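Local coordinates for DR2417 (Deinococcus radiodurans, PDB 4XWW), which probably degrades and matures RNA as a dimeric, metal-dependent 5'-3' exonuclease of the metallo-beta-lactamase superfamily, at residues V189-L192 with E193-E196; S210-A213 with E214-G217; H381-Q384 with E385-A388. All coordinates share one frame; numbering follows the deposited sequence.

Interaction 1 of 3, residues V189-L192 with E193-E196; sequences VSDL and ERVE
Asp191 lends its carboxylate to Arg194 in an uncommon way: the N-H of Arg194 reaches OD1 from well above the carboxylate plane, 58° out of it. The bond is nonetheless sound, with Arg194 N 3.0 Å from Asp191 OD1 and an N-H...O angle of 148°. A chi1 of -159° sets CG opposite the backbone N and brings the carboxylate over the first turn, where it lies against Arg194 CB, which sits 3.3 Å from Asp191 OD1. This is an N-cap: Asp191 immediately precedes helix 192-201 and is also the centre of an inverse gamma turn closed by a weak bond from Leu192 N to Ser190 O. The peptide oxygen of Asp191 takes the first helical bond, from Val195 N at 3.2 Å, and Glu196 N follows at 2.8 Å from Leu192 O. A second acid lies nearby, Glu193 OE1 being 4.5 Å from Asp191 OD1; a water donating to both carboxylates bridges them, and the helix N terminus would be expected to ease their mutual repulsion. The guanidinium of Arg194 does not pair with Asp191 (NE 6.2 Å from Asp191 OD2) but forms a salt bridge with Glu147. Val195 faces inward onto Phe149 of strand 144-150, while Leu192 packs on Ile390 of helix 384-394.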
ATOM      1  N   VAL A 189      13.913 -24.177  21.680  1.00 18.47           N
ATOM      2  CA  VAL A 189      13.648 -22.984  22.495  1.00 19.54           C
ATOM      3  C   VAL A 189      14.812 -22.001  22.421  1.00 20.39           C
ATOM      4  O   VAL A 189      15.962 -22.398  22.176  1.00 21.08           O
ATOM      5  CB  VAL A 189      13.394 -23.302  24.012  1.00 25.45           C
ATOM      6  CG1 VAL A 189      12.138 -24.117  24.211  1.00 38.05           C
ATOM      7  CG2 VAL A 189      14.644 -23.966  24.697  1.00 23.16           C
ATOM      8  N   SER A 190      14.517 -20.720  22.631  1.00 19.42           N
ATOM      9  CA  SER A 190      15.580 -19.718  22.668  1.00 19.49           C
ATOM     10  C   SER A 190      16.528 -19.983  23.842  1.00 20.37           C
ATOM     11  O   SER A 190      16.104 -20.360  24.923  1.00 24.17           O
ATOM     12  CB  SER A 190      15.015 -18.297  22.764  1.00 18.58           C
ATOM     13  OG  SER A 190      14.210 -17.997  21.638  1.00 20.21           O
ATOM     14  N   ASP A 191      17.810 -19.769  23.614  1.00 19.73           N
ATOM     15  CA  ASP A 191      18.802 -19.999  24.662  1.00 19.52           C
ATOM     16  C   ASP A 191      18.894 -18.819  25.640  1.00 18.83           C
ATOM     17  O   ASP A 191      19.899 -18.108  25.687  1.00 22.09           O
ATOM     18  CB  ASP A 191      20.168 -20.288  24.035  1.00 22.79           C
ATOM     19  CG  ASP A 191      21.100 -21.009  24.992  1.00 28.93           C
ATOM     20  OD1 ASP A 191      20.827 -20.982  26.215  1.00 23.63           O
ATOM     21  OD2 ASP A 191      22.100 -21.601  24.521  1.00 25.55           O
ATOM     22  N   LEU A 192      17.869 -18.641  26.468  1.00 21.66           N
ATOM     23  CA  LEU A 192      17.849 -17.487  27.367  1.00 23.66           C
ATOM     24  C   LEU A 192      18.848 -17.658  28.507  1.00 20.96           C
ATOM     25  O   LEU A 192      19.308 -16.679  29.087  1.00 23.65           O
ATOM     26  CB  LEU A 192      16.442 -17.249  27.919  1.00 23.34           C
ATOM     27  CG  LEU A 192      15.400 -16.881  26.863  1.00 27.12           C
ATOM     28  CD1 LEU A 192      14.063 -16.565  27.512  1.00 31.17           C
ATOM     29  CD2 LEU A 192      15.897 -15.716  26.008  1.00 24.46           C
ATOM     30  N   GLU A 193      19.168 -18.907  28.828  1.00 23.36           N
ATOM     31  CA  GLU A 193      20.218 -19.212  29.799  1.00 23.06           C
ATOM     32  C   GLU A 193      21.538 -18.607  29.327  1.00 25.43           C
ATOM     33  O   GLU A 193      22.255 -17.954  30.096  1.00 25.63           O
ATOM     34  CB  GLU A 193      20.337 -20.727  29.969  1.00 24.04           C
ATOM     35  CG  GLU A 193      21.371 -21.191  30.969  1.00 36.43           C
ATOM     36  CD  GLU A 193      21.439 -22.706  31.051  1.00 54.15           C
ATOM     37  OE1 GLU A 193      21.529 -23.361  29.990  1.00 55.08           O
ATOM     38  OE2 GLU A 193      21.394 -23.245  32.178  1.00 64.01           O
ATOM     39  N   ARG A 194      21.853 -18.803  28.049  1.00 22.52           N
ATOM     40  CA  ARG A 194      23.123 -18.311  27.518  1.00 24.86           C
ATOM     41  C   ARG A 194      23.132 -16.797  27.485  1.00 21.15           C
ATOM     42  O   ARG A 194      24.148 -16.166  27.759  1.00 22.07           O
ATOM     43  CB  ARG A 194      23.398 -18.852  26.114  1.00 24.53           C
ATOM     44  CG  ARG A 194      24.701 -18.332  25.532  1.00 21.54           C
ATOM     45  CD  ARG A 194      25.883 -18.928  26.343  1.00 18.95           C
ATOM     46  NE  ARG A 194      27.230 -18.443  26.002  1.00 23.34           N
ATOM     47  CZ  ARG A 194      27.803 -17.358  26.525  1.00 22.06           C
ATOM     48  NH1 ARG A 194      27.128 -16.579  27.387  1.00 24.44           N
ATOM     49  NH2 ARG A 194      29.045 -17.038  26.184  1.00 25.86           N
ATOM     50  N   VAL A 195      21.988 -16.216  27.121  1.00 19.70           N
ATOM     51  CA  VAL A 195      21.862 -14.768  27.046  1.00 18.67           C
ATOM     52  C   VAL A 195      22.013 -14.154  28.444  1.00 21.92           C
ATOM     53  O   VAL A 195      22.720 -13.158  28.624  1.00 24.02           O
ATOM     54  CB  VAL A 195      20.509 -14.365  26.402  1.00 25.86           C
ATOM     55  CG1 VAL A 195      20.249 -12.870  26.556  1.00 24.72           C
ATOM     56  CG2 VAL A 195      20.470 -14.787  24.908  1.00 21.98           C
ATOM     57  N   GLU A 196      21.358 -14.757  29.431  1.00 21.09           N
ATOM     58  CA  GLU A 196      21.475 -14.281  30.806  1.00 20.02           C
ATOM     59  C   GLU A 196      22.926 -14.377  31.305  1.00 23.93           C
ATOM     60  O   GLU A 196      23.426 -13.477  31.990  1.00 23.17           O
ATOM     61  CB  GLU A 196      20.546 -15.069  31.727  1.00 21.38           C
ATOM     62  CG  GLU A 196      20.698 -14.672  33.190  1.00 34.48           C
ATOM     63  CD  GLU A 196      19.523 -15.102  34.041  1.00 48.19           C
ATOM     64  OE1 GLU A 196      18.891 -16.129  33.708  1.00 41.77           O
ATOM     65  OE2 GLU A 196      19.235 -14.407  35.040  1.00 56.67           O
TER
HETATM   66  O   HOH W   1      22.346 -22.775  27.745  1.00 33.96           O
HETATM   67  O   HOH W   2      17.246 -16.795  31.593  1.00 43.47           O

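Interaction 2 of 3, residues S210-A213 with E214-G217; sequences STNA and ERPG
Two overlapping type I beta turns, Ser210 to Ala213 and Asn212 to Arg215, carry the chain away from strand 205-209, whose last residue, Asp209, is the predicted proton donor of the active site. Asn212 belongs to both turns, as third residue of the first and first residue of the second. Each turn is closed by a backbone bond: Ala213 N lies 2.9 Å from Ser210 O, and Arg215 N lies 3.0 Å from Asn212 O with an N-H...O angle of 160°. A water spans the junction, donating to Thr211 O and accepting from Glu214 N.

OD1 of Asn212 sits over one face of the Arg215 guanidinium, near its rim; the amide and guanidinium planes are 28° apart. Asn212 OD1 is 3.2 Å from Arg215 NE, but the angle is too poor for a hydrogen bond. Extended from CG to NE, the Arg215 chain passes across the Asn212 side chain at a slant, with its CD 3.8 Å from Asn212 CG. The other end of the amide is fixed independently: Asn212 ND2 donates to His381 O and to Ser379 OG, which ties this loop to the predicted substrate-binding segment and fixes the rotation of the amide whose oxygen faces the arginine.

The carboxylate of Glu214 leads away from the turn, to a salt bridge with Arg407 and a hydrogen bond with Tyr370 OH of the second subunit. The double turn thus sits between helix 406-417, where Ala213 packs on His412, and helix 384-394, where Ala213 also touches Leu387.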
ATOM      1  N   SER A 210      14.515  -4.785  15.920  1.00 16.19           N
ATOM      2  CA  SER A 210      13.520  -3.767  16.271  1.00 17.00           C
ATOM      3  C   SER A 210      12.204  -3.885  15.514  1.00 19.00           C
ATOM      4  O   SER A 210      11.339  -3.028  15.666  1.00 17.21           O
ATOM      5  CB  SER A 210      14.076  -2.357  16.022  1.00 22.08           C
ATOM      6  OG  SER A 210      15.363  -2.201  16.606  1.00 18.72           O
ATOM      7  N   THR A 211      12.064  -4.927  14.704  1.00 18.27           N
ATOM      8  CA  THR A 211      10.925  -5.046  13.788  1.00 17.03           C
ATOM      9  C   THR A 211       9.578  -4.712  14.426  1.00 19.22           C
ATOM     10  O   THR A 211       8.787  -3.908  13.887  1.00 16.00           O
ATOM     11  CB  THR A 211      10.845  -6.476  13.221  1.00 15.65           C
ATOM     12  OG1 THR A 211      12.070  -6.780  12.552  1.00 16.61           O
ATOM     13  CG2 THR A 211       9.702  -6.580  12.228  1.00 18.12           C
ATOM     14  N   ASN A 212       9.318  -5.324  15.576  1.00 16.02           N
ATOM     15  CA  ASN A 212       8.029  -5.182  16.243  1.00 13.55           C
ATOM     16  C   ASN A 212       8.121  -4.306  17.486  1.00 16.08           C
ATOM     17  O   ASN A 212       7.354  -4.463  18.427  1.00 17.82           O
ATOM     18  CB  ASN A 212       7.443  -6.558  16.610  1.00 14.47           C
ATOM     19  CG  ASN A 212       6.848  -7.277  15.411  1.00 22.38           C
ATOM     20  OD1 ASN A 212       6.579  -6.667  14.367  1.00 23.27           O
ATOM     21  ND2 ASN A 212       6.616  -8.580  15.562  1.00 20.16           N
ATOM     22  N   ALA A 213       9.051  -3.359  17.483  1.00 15.73           N
ATOM     23  CA  ALA A 213       9.260  -2.548  18.683  1.00 17.87           C
ATOM     24  C   ALA A 213       8.065  -1.647  19.037  1.00 19.40           C
ATOM     25  O   ALA A 213       7.976  -1.164  20.165  1.00 22.02           O
ATOM     26  CB  ALA A 213      10.546  -1.707  18.534  1.00 18.79           C
ATOM     27  N   GLU A 214       7.143  -1.437  18.091  1.00 17.31           N
ATOM     28  CA  GLU A 214       5.956  -0.604  18.365  1.00 18.81           C
ATOM     29  C   GLU A 214       4.766  -1.425  18.849  1.00 21.93           C
ATOM     30  O   GLU A 214       3.719  -0.872  19.184  1.00 25.78           O
ATOM     31  CB  GLU A 214       5.573   0.208  17.118  1.00 15.60           C
ATOM     32  CG  GLU A 214       6.665   1.188  16.736  1.00 17.77           C
ATOM     33  CD  GLU A 214       6.242   2.176  15.658  1.00 28.40           C
ATOM     34  OE1 GLU A 214       5.200   2.851  15.828  1.00 26.24           O
ATOM     35  OE2 GLU A 214       6.972   2.299  14.654  1.00 31.71           O
ATOM     36  N   ARG A 215       4.939  -2.745  18.907  1.00 19.41           N
ATOM     37  CA  ARG A 215       3.880  -3.658  19.339  1.00 16.12           C
ATOM     38  C   ARG A 215       3.979  -4.020  20.814  1.00 20.86           C
ATOM     39  O   ARG A 215       4.974  -4.576  21.251  1.00 19.66           O
ATOM     40  CB  ARG A 215       3.915  -4.940  18.505  1.00 17.02           C
ATOM     41  CG  ARG A 215       3.636  -4.699  17.019  1.00 29.21           C
ATOM     42  CD  ARG A 215       3.331  -6.025  16.329  1.00 43.82           C
ATOM     43  NE  ARG A 215       3.532  -5.959  14.885  1.00 42.34           N
ATOM     44  CZ  ARG A 215       3.425  -7.010  14.075  1.00 45.58           C
ATOM     45  NH1 ARG A 215       3.114  -8.204  14.565  1.00 37.12           N
ATOM     46  NH2 ARG A 215       3.632  -6.869  12.773  1.00 52.45           N
ATOM     47  N   PRO A 216       2.947  -3.682  21.599  1.00 23.41           N
ATOM     48  CA  PRO A 216       3.003  -3.984  23.030  1.00 26.51           C
ATOM     49  C   PRO A 216       2.789  -5.468  23.258  1.00 20.80           C
ATOM     50  O   PRO A 216       2.283  -6.138  22.360  1.00 21.50           O
ATOM     51  CB  PRO A 216       1.850  -3.159  23.620  1.00 31.23           C
ATOM     52  CG  PRO A 216       1.463  -2.179  22.527  1.00 36.50           C
ATOM     53  CD  PRO A 216       1.764  -2.883  21.244  1.00 23.88           C
ATOM     54  N   GLY A 217       3.193  -5.966  24.424  1.00 17.48           N
ATOM     55  CA  GLY A 217       2.929  -7.343  24.799  1.00 21.67           C
ATOM     56  C   GLY A 217       3.917  -8.342  24.228  1.00 20.67           C
ATOM     57  O   GLY A 217       5.069  -8.012  23.971  1.00 19.19           O
TER
HETATM   58  O   HOH W   3       6.925  -2.157  15.252  1.00 19.56           O

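Interaction 3 of 3, residues H381-Q384 with E385-A388; sequences HASQ and EELA. With nucleotides of chain C.
Glu386 folds back over the start of its own helix: a bend at chi2 (149°) brings the carboxylate beside the backbone of Ala382 and Ser383. The N-H of Ser383 meets OE1 from above the carboxylate plane, with Ser383 N 2.9 Å from Glu386 OE1 and an N-H...O angle of 157°. Thr219 N is a second donor to OE1, and Ile178 N bonds to OE2, which clamps both oxygens of this buried acid. Leu387 CD2 lies 3.6 Å from Ala382 CB, and Glu386 CB touches the same methyl at 3.5 Å. Ser383 is the N-cap of helix 384-394, and these contacts are one half of a capping box plus the hydrophobic staple that often goes with it; Ser383 OG bonds to Thr219 and leaves the cap reciprocation unmade. The first i-to-i+4 bond of the helix runs from Leu387 N to Ser383 O, 3.0 Å. Upstream, His381, the predicted proton acceptor, turns its ring toward the bound RNA: NE2 donates to OP1 of U3 of chain C at 2.7 Å, with the phosphorus in the ring plane. ND1 is held by Asp209, which fixes the rotation of the ring.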
ATOM      1  N   HIS A 381       8.822 -12.087  14.792  1.00 16.72           N
ATOM      2  CA  HIS A 381       9.661 -11.147  15.548  1.00 20.47           C
ATOM      3  C   HIS A 381       9.065 -10.755  16.911  1.00 19.24           C
ATOM      4  O   HIS A 381       7.854 -10.625  17.074  1.00 18.04           O
ATOM      5  CB  HIS A 381       9.948  -9.884  14.724  1.00 15.22           C
ATOM      6  CG  HIS A 381      10.596 -10.138  13.399  1.00 14.48           C
ATOM      7  ND1 HIS A 381      11.964 -10.088  13.225  1.00 15.57           N
ATOM      8  CD2 HIS A 381      10.069 -10.445  12.186  1.00 15.11           C
ATOM      9  CE1 HIS A 381      12.251 -10.339  11.959  1.00 16.66           C
ATOM     10  NE2 HIS A 381      11.121 -10.559  11.310  1.00 18.85           N
ATOM     11  N   ALA A 382       9.967 -10.538  17.864  1.00 14.37           N
ATOM     12  CA  ALA A 382       9.667 -10.105  19.229  1.00 16.63           C
ATOM     13  C   ALA A 382       8.908  -8.805  19.340  1.00 18.77           C
ATOM     14  O   ALA A 382       9.311  -7.804  18.758  1.00 18.28           O
ATOM     15  CB  ALA A 382      10.969  -9.963  19.996  1.00 18.36           C
ATOM     16  N   SER A 383       7.857  -8.811  20.155  1.00 16.71           N
ATOM     17  CA  SER A 383       7.182  -7.581  20.528  1.00 18.07           C
ATOM     18  C   SER A 383       7.881  -7.008  21.765  1.00 18.12           C
ATOM     19  O   SER A 383       8.895  -7.552  22.216  1.00 18.12           O
ATOM     20  CB  SER A 383       5.703  -7.858  20.782  1.00 16.48           C
ATOM     21  OG  SER A 383       5.106  -8.337  19.590  1.00 19.60           O
ATOM     22  N   GLN A 384       7.339  -5.920  22.306  1.00 19.90           N
ATOM     23  CA  GLN A 384       8.024  -5.164  23.366  1.00 17.56           C
ATOM     24  C   GLN A 384       8.400  -5.992  24.601  1.00 18.77           C
ATOM     25  O   GLN A 384       9.502  -5.827  25.143  1.00 19.91           O
ATOM     26  CB  GLN A 384       7.158  -3.958  23.803  1.00 19.34           C
ATOM     27  CG  GLN A 384       7.085  -2.866  22.746  1.00 19.25           C
ATOM     28  CD  GLN A 384       6.116  -1.737  23.107  1.00 25.57           C
ATOM     29  OE1 GLN A 384       5.456  -1.775  24.142  1.00 21.30           O
ATOM     30  NE2 GLN A 384       6.027  -0.738  22.236  1.00 29.63           N
ATOM     31  N   GLU A 385       7.506  -6.866  25.069  1.00 17.38           N
ATOM     32  CA  GLU A 385       7.839  -7.646  26.268  1.00 20.55           C
ATOM     33  C   GLU A 385       9.084  -8.495  26.025  1.00 18.77           C
ATOM     34  O   GLU A 385       9.967  -8.605  26.899  1.00 20.57           O
ATOM     35  CB  GLU A 385       6.660  -8.534  26.688  1.00 21.39           C
ATOM     36  CG  GLU A 385       5.617  -7.792  27.486  1.00 27.57           C
ATOM     37  CD  GLU A 385       4.463  -8.683  27.893  1.00 45.62           C
ATOM     38  OE1 GLU A 385       4.635  -9.927  27.889  1.00 34.72           O
ATOM     39  OE2 GLU A 385       3.384  -8.135  28.203  1.00 46.36           O
ATOM     40  N   GLU A 386       9.166  -9.074  24.828  1.00 19.08           N
ATOM     41  CA  GLU A 386      10.298  -9.925  24.502  1.00 20.40           C
ATOM     42  C   GLU A 386      11.563  -9.103  24.315  1.00 19.26           C
ATOM     43  O   GLU A 386      12.631  -9.484  24.799  1.00 17.93           O
ATOM     44  CB  GLU A 386       9.994 -10.749  23.263  1.00 18.96           C
ATOM     45  CG  GLU A 386       8.800 -11.666  23.450  1.00 17.64           C
ATOM     46  CD  GLU A 386       8.060 -11.870  22.150  1.00 22.22           C
ATOM     47  OE1 GLU A 386       7.170 -11.040  21.849  1.00 23.27           O
ATOM     48  OE2 GLU A 386       8.398 -12.830  21.416  1.00 22.78           O
ATOM     49  N   LEU A 387      11.443  -7.960  23.653  1.00 16.39           N
ATOM     50  CA  LEU A 387      12.596  -7.065  23.518  1.00 17.03           C
ATOM     51  C   LEU A 387      13.100  -6.615  24.895  1.00 16.20           C
ATOM     52  O   LEU A 387      14.313  -6.546  25.131  1.00 18.24           O
ATOM     53  CB  LEU A 387      12.230  -5.842  22.646  1.00 16.92           C
ATOM     54  CG  LEU A 387      11.774  -6.176  21.221  1.00 16.15           C
ATOM     55  CD1 LEU A 387      11.367  -4.898  20.461  1.00 19.35           C
ATOM     56  CD2 LEU A 387      12.902  -6.945  20.513  1.00 18.72           C
ATOM     57  N   ALA A 388      12.173  -6.299  25.801  1.00 16.35           N
ATOM     58  CA  ALA A 388      12.546  -5.915  27.171  1.00 18.82           C
ATOM     59  C   ALA A 388      13.269  -7.045  27.909  1.00 21.99           C
ATOM     60  O   ALA A 388      14.226  -6.818  28.660  1.00 21.20           O
ATOM     61  CB  ALA A 388      11.320  -5.493  27.945  1.00 20.33           C
TER
ATOM     62  P     U C   3      11.355 -11.413   7.650  1.00 29.94           P
ATOM     63  OP1   U C   3      11.001 -11.936   8.988  1.00 27.55           O
ATOM     64  OP2   U C   3      12.661 -10.747   7.442  1.00 34.04           O
ATOM     65  O5'   U C   3      11.204 -12.609   6.613  1.00 29.98           O
ATOM     66  C5'   U C   3       9.939 -13.266   6.440  1.00 32.79           C
ATOM     67  C4'   U C   3       9.684 -13.502   4.974  1.00 47.85           C
ATOM     68  O4'   U C   3       9.066 -12.321   4.395  1.00 58.92           O
ATOM     69  C3'   U C   3      10.932 -13.788   4.143  1.00 49.04           C
ATOM     70  O3'   U C   3      10.675 -14.851   3.240  1.00 40.49           O
ATOM     71  C2'   U C   3      11.166 -12.479   3.395  1.00 53.66           C
ATOM     72  O2'   U C   3      11.817 -12.646   2.151  1.00 50.29           O
ATOM     73  C1'   U C   3       9.736 -11.984   3.201  1.00 58.16           C
ATOM     74  N1    U C   3       9.649 -10.532   3.009  1.00 49.66           N
ATOM     75  C2    U C   3       8.913 -10.069   1.936  1.00 49.36           C
ATOM     76  O2    U C   3       8.328 -10.809   1.165  1.00 48.16           O
ATOM     77  N3    U C   3       8.884  -8.704   1.805  1.00 42.51           N
ATOM     78  C4    U C   3       9.502  -7.774   2.614  1.00 48.93           C
ATOM     79  O4    U C   3       9.378  -6.574   2.361  1.00 48.32           O
ATOM     80  C5    U C   3      10.248  -8.333   3.697  1.00 47.76           C
ATOM     81  C6    U C   3      10.299  -9.661   3.851  1.00 45.59           C
ATOM     82  P     U C   2       5.990 -11.212  10.428  1.00 27.37           P
ATOM     83  OP1   U C   2       6.661 -12.525  10.319  1.00 28.63           O
ATOM     84  OP2   U C   2       6.072 -10.448  11.694  1.00 31.19           O
ATOM     85  O5'   U C   2       6.516 -10.237   9.284  1.00 33.40           O
ATOM     86  C5'   U C   2       6.626 -10.671   7.919  1.00 30.51           C
ATOM     87  C4'   U C   2       7.841 -10.050   7.267  1.00 24.77           C
ATOM     88  O4'   U C   2       7.599  -8.638   7.007  1.00 29.14           O
ATOM     89  C3'   U C   2       9.135 -10.113   8.076  1.00 25.18           C
ATOM     90  O3'   U C   2      10.208 -10.404   7.195  1.00 30.94           O
ATOM     91  C2'   U C   2       9.295  -8.684   8.584  1.00 27.91           C
ATOM     92  O2'   U C   2      10.639  -8.338   8.843  1.00 25.61           O
ATOM     93  C1'   U C   2       8.729  -7.898   7.406  1.00 32.00           C
ATOM     94  N1    U C   2       8.306  -6.531   7.737  1.00 34.84           N
ATOM     95  C2    U C   2       8.617  -5.529   6.839  1.00 44.10           C
ATOM     96  O2    U C   2       9.213  -5.736   5.797  1.00 49.94           O
ATOM     97  N3    U C   2       8.201  -4.275   7.210  1.00 47.55           N
ATOM     98  C4    U C   2       7.525  -3.925   8.358  1.00 48.46           C
ATOM     99  O4    U C   2       7.218  -2.746   8.545  1.00 56.93           O
ATOM    100  C5    U C   2       7.244  -5.016   9.238  1.00 34.78           C
ATOM    101  C6    U C   2       7.635  -6.253   8.905  1.00 36.22           C
TER

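Interactions 1 and 3 both start a helix, by opposite means: an aspartate before it caps 189-196, whereas in 381-388 a glutamate inside the helix reaches back to the N-cap amide. Interaction 1 is a surface contact about 14 Å from the RNA at nearest atoms; one water joins Asp191 and Glu193, another links Glu196 to a backbone oxygen. The glutamate of interaction 3 is buried and gripped by protein amides. Interaction 2, partly buried, has turns and an amide oxygen over a guanidinium face. It borders the active site with interaction 3: Asn212 ND2 bonds to His381 O, the predicted proton acceptor, and Asp209 precedes 210-217. Helix 384-394 begins in interaction 3 and packs on residues of interactions 1 and 2.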